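Local coordinates for structural PPIase-like protein L605 (Mimivirus, PDB 2OSE) that is a homotrimeric viral cyclophilin that probably isomerises peptidyl-prolyl bonds and may bind cyclosporin A, at residues F36-P41 and G117-P122. Residues are numbered along the deposited sequence; the frame is centred on the assembly and turned at random.
Sequences FRDAFP and GDYFYP
An aromatic stack of Phe36 on Tyr121, continued by backbone hydrogen bonds from Gly117 and Tyr119, joins two loops at the periphery of the cyclophilin beta-barrel, beside strand 168-175. Residues 36-41 link strand 26-35 to helix 41-52 and include a short 3-10 turn at 37-39; residues 117-122 belong to the long irregular connection leading to strand 128-135. The two rings lie face to face, with centroids 4.1 Å apart and planes inclined by 23°. Phe36 CD2 sits over the centre of the Tyr121 ring, while Tyr121 CE1 lies over one face of the Phe36 ring, toward its rim. In Tyr121, CG stands anti to the carbonyl carbon (chi1 -61°), which sends the ring back across the turn and carries its hydroxyl to Asp38. Tyr121 OH donates to Asp38 OD1 at 2.8 Å; OD1 accepts with its syn lone pair, and the carboxylate is nearly coplanar with the phenol ring. Stack and hydrogen bond together should limit both the tilt and the rotation of the ring. Ala39 adds its CB, 3.9 Å from Tyr121 CE2. The ring of Tyr119 passes the Asp38 carboxylate obliquely, its CD2 3.8 Å from CG of the aspartate.

Along the backbone, Gly117 N donates to Ala39 O at 3.0 Å, whereas Tyr119 N makes a weak bond to Asp38 O. Gly117 CA also brings a C-H against that same Asp38 oxygen. Toward strand 168-175, Phe36 touches Gln172 and Tyr121 touches Val169. Phe40 packs edge-to-face with Phe116 and Tyr143. A single water spans the two loops, donating to Ala39 O at 2.6 Å and to Tyr119 O at 2.7 Å.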
ATOM      1  N   PHE A  36      22.009 -21.476 -10.875  1.00 28.00           N
ATOM      2  CA  PHE A  36      22.385 -22.848 -10.524  1.00 28.21           C
ATOM      3  C   PHE A  36      21.242 -23.705 -11.055  1.00 28.52           C
ATOM      4  O   PHE A  36      20.268 -23.921 -10.357  1.00 27.82           O
ATOM      5  CB  PHE A  36      22.543 -23.051  -9.010  1.00 27.46           C
ATOM      6  CG  PHE A  36      23.291 -21.931  -8.268  1.00 29.22           C
ATOM      7  CD1 PHE A  36      24.517 -21.431  -8.727  1.00 29.33           C
ATOM      8  CD2 PHE A  36      22.776 -21.416  -7.090  1.00 26.82           C
ATOM      9  CE1 PHE A  36      25.183 -20.431  -8.029  1.00 30.32           C
ATOM     10  CE2 PHE A  36      23.428 -20.436  -6.382  1.00 28.59           C
ATOM     11  CZ  PHE A  36      24.632 -19.926  -6.851  1.00 29.09           C
ATOM     12  N   ARG A  37      21.331 -24.134 -12.308  1.00 29.76           N
ATOM     13  CA  ARG A  37      20.223 -24.847 -12.935  1.00 32.58           C
ATOM     14  C   ARG A  37      19.899 -26.107 -12.135  1.00 34.03           C
ATOM     15  O   ARG A  37      18.727 -26.466 -12.070  1.00 35.19           O
ATOM     16  CB  ARG A  37      20.521 -25.189 -14.395  1.00 32.88           C
ATOM     17  CG  ARG A  37      19.297 -25.635 -15.203  1.00 32.87           C
ATOM     18  CD  ARG A  37      19.725 -26.263 -16.536  1.00 33.55           C
ATOM     19  NE  ARG A  37      18.578 -26.479 -17.418  1.00 36.88           N
ATOM     20  CZ  ARG A  37      17.939 -27.644 -17.558  1.00 35.62           C
ATOM     21  NH1 ARG A  37      18.333 -28.692 -16.863  1.00 37.31           N
ATOM     22  NH2 ARG A  37      16.891 -27.752 -18.374  1.00 34.19           N
ATOM     23  N   ASP A  38      20.917 -26.726 -11.497  1.00 34.84           N
ATOM     24  CA  ASP A  38      20.729 -27.924 -10.616  1.00 36.50           C
ATOM     25  C   ASP A  38      19.962 -27.678  -9.306  1.00 36.46           C
ATOM     26  O   ASP A  38      19.681 -28.610  -8.551  1.00 37.23           O
ATOM     27  CB  ASP A  38      22.045 -28.697 -10.314  1.00 36.51           C
ATOM     28  CG  ASP A  38      23.092 -27.892  -9.510  1.00 38.89           C
ATOM     29  OD1 ASP A  38      22.785 -27.074  -8.608  1.00 39.21           O
ATOM     30  OD2 ASP A  38      24.297 -28.138  -9.760  1.00 42.10           O
ATOM     31  N   ALA A  39      19.634 -26.428  -9.033  1.00 35.62           N
ATOM     32  CA  ALA A  39      18.837 -26.102  -7.870  1.00 34.33           C
ATOM     33  C   ALA A  39      17.359 -26.367  -8.169  1.00 33.42           C
ATOM     34  O   ALA A  39      16.612 -26.788  -7.285  1.00 33.79           O
ATOM     35  CB  ALA A  39      19.058 -24.624  -7.474  1.00 34.07           C
ATOM     36  N   PHE A  40      16.949 -26.108  -9.408  1.00 32.36           N
ATOM     37  CA  PHE A  40      15.541 -25.971  -9.768  1.00 31.91           C
ATOM     38  C   PHE A  40      15.456 -25.754 -11.255  1.00 31.99           C
ATOM     39  O   PHE A  40      15.259 -24.606 -11.702  1.00 32.85           O
ATOM     40  CB  PHE A  40      14.951 -24.724  -9.055  1.00 31.90           C
ATOM     41  CG  PHE A  40      13.455 -24.589  -9.123  1.00 31.96           C
ATOM     42  CD1 PHE A  40      12.664 -25.458  -9.886  1.00 32.17           C
ATOM     43  CD2 PHE A  40      12.824 -23.536  -8.409  1.00 32.68           C
ATOM     44  CE1 PHE A  40      11.279 -25.300  -9.947  1.00 33.53           C
ATOM     45  CE2 PHE A  40      11.441 -23.369  -8.454  1.00 32.68           C
ATOM     46  CZ  PHE A  40      10.655 -24.254  -9.215  1.00 33.27           C
ATOM     47  N   PRO A  41      15.584 -26.831 -12.061  1.00 31.63           N
ATOM     48  CA  PRO A  41      15.592 -26.644 -13.500  1.00 30.87           C
ATOM     49  C   PRO A  41      14.501 -25.797 -14.147  1.00 30.91           C
ATOM     50  O   PRO A  41      14.804 -24.919 -14.966  1.00 29.97           O
ATOM     51  CB  PRO A  41      15.569 -28.093 -14.030  1.00 30.85           C
ATOM     52  CG  PRO A  41      16.313 -28.844 -13.021  1.00 30.86           C
ATOM     53  CD  PRO A  41      15.822 -28.254 -11.707  1.00 31.14           C
ATOM     54  N   GLY A 117      16.079 -29.589  -8.097  1.00 42.25           N
ATOM     55  CA  GLY A 117      17.148 -30.404  -8.609  1.00 44.33           C
ATOM     56  C   GLY A 117      17.829 -31.114  -7.479  1.00 46.08           C
ATOM     57  O   GLY A 117      17.296 -31.209  -6.358  1.00 45.92           O
ATOM     58  N   ASP A 118      19.035 -31.582  -7.782  1.00 47.57           N
ATOM     59  CA  ASP A 118      19.818 -32.427  -6.895  1.00 48.86           C
ATOM     60  C   ASP A 118      20.442 -31.688  -5.714  1.00 48.85           C
ATOM     61  O   ASP A 118      20.782 -32.324  -4.703  1.00 49.03           O
ATOM     62  CB  ASP A 118      20.906 -33.185  -7.694  1.00 50.24           C
ATOM     63  CG  ASP A 118      21.296 -32.492  -9.019  1.00 54.18           C
ATOM     64  OD1 ASP A 118      22.214 -33.009  -9.715  1.00 60.22           O
ATOM     65  OD2 ASP A 118      20.686 -31.456  -9.398  1.00 59.23           O
ATOM     66  N   TYR A 119      20.598 -30.360  -5.837  1.00 47.54           N
ATOM     67  CA  TYR A 119      21.242 -29.574  -4.779  1.00 46.89           C
ATOM     68  C   TYR A 119      20.369 -28.465  -4.204  1.00 45.39           C
ATOM     69  O   TYR A 119      19.434 -27.988  -4.859  1.00 45.36           O
ATOM     70  CB  TYR A 119      22.564 -28.964  -5.262  1.00 47.90           C
ATOM     71  CG  TYR A 119      23.614 -29.990  -5.598  1.00 49.35           C
ATOM     72  CD1 TYR A 119      24.556 -30.385  -4.646  1.00 49.78           C
ATOM     73  CD2 TYR A 119      23.666 -30.576  -6.873  1.00 50.45           C
ATOM     74  CE1 TYR A 119      25.534 -31.339  -4.950  1.00 51.63           C
ATOM     75  CE2 TYR A 119      24.642 -31.528  -7.187  1.00 51.82           C
ATOM     76  CZ  TYR A 119      25.567 -31.896  -6.220  1.00 51.26           C
ATOM     77  OH  TYR A 119      26.536 -32.837  -6.522  1.00 54.06           O
ATOM     78  N   PHE A 120      20.712 -28.089  -2.977  1.00 42.88           N
ATOM     79  CA  PHE A 120      20.099 -27.011  -2.250  1.00 41.72           C
ATOM     80  C   PHE A 120      21.187 -26.004  -1.890  1.00 40.44           C
ATOM     81  O   PHE A 120      22.291 -26.395  -1.507  1.00 39.33           O
ATOM     82  CB  PHE A 120      19.440 -27.596  -1.000  1.00 43.01           C
ATOM     83  CG  PHE A 120      19.168 -26.601   0.085  1.00 43.06           C
ATOM     84  CD1 PHE A 120      18.015 -25.845   0.069  1.00 45.36           C
ATOM     85  CD2 PHE A 120      20.049 -26.461   1.143  1.00 44.83           C
ATOM     86  CE1 PHE A 120      17.756 -24.933   1.082  1.00 46.24           C
ATOM     87  CE2 PHE A 120      19.805 -25.551   2.162  1.00 45.99           C
ATOM     88  CZ  PHE A 120      18.661 -24.793   2.132  1.00 45.41           C
ATOM     89  N   TYR A 121      20.866 -24.715  -2.019  1.00 38.67           N
ATOM     90  CA  TYR A 121      21.777 -23.624  -1.646  1.00 37.89           C
ATOM     91  C   TYR A 121      21.191 -22.858  -0.464  1.00 37.13           C
ATOM     92  O   TYR A 121      20.061 -22.385  -0.534  1.00 37.23           O
ATOM     93  CB  TYR A 121      22.047 -22.681  -2.845  1.00 36.82           C
ATOM     94  CG  TYR A 121      22.708 -23.401  -3.992  1.00 36.98           C
ATOM     95  CD1 TYR A 121      24.098 -23.362  -4.169  1.00 37.86           C
ATOM     96  CD2 TYR A 121      21.965 -24.178  -4.868  1.00 37.49           C
ATOM     97  CE1 TYR A 121      24.712 -24.080  -5.207  1.00 36.04           C
ATOM     98  CE2 TYR A 121      22.575 -24.900  -5.905  1.00 37.08           C
ATOM     99  CZ  TYR A 121      23.948 -24.835  -6.057  1.00 36.87           C
ATOM    100  OH  TYR A 121      24.523 -25.538  -7.083  1.00 37.88           O
ATOM    101  N   PRO A 122      21.950 -22.746   0.633  1.00 36.91           N
ATOM    102  CA  PRO A 122      21.466 -21.999   1.816  1.00 36.11           C
ATOM    103  C   PRO A 122      21.161 -20.544   1.461  1.00 35.89           C
ATOM    104  O   PRO A 122      21.661 -20.037   0.426  1.00 33.69           O
ATOM    105  CB  PRO A 122      22.619 -22.098   2.818  1.00 37.05           C
ATOM    106  CG  PRO A 122      23.500 -23.262   2.313  1.00 37.91           C
ATOM    107  CD  PRO A 122      23.298 -23.319   0.818  1.00 37.43           C
TER
HETATM  108  O   HOH W   1      17.114 -26.534  -4.703  1.00 39.45           O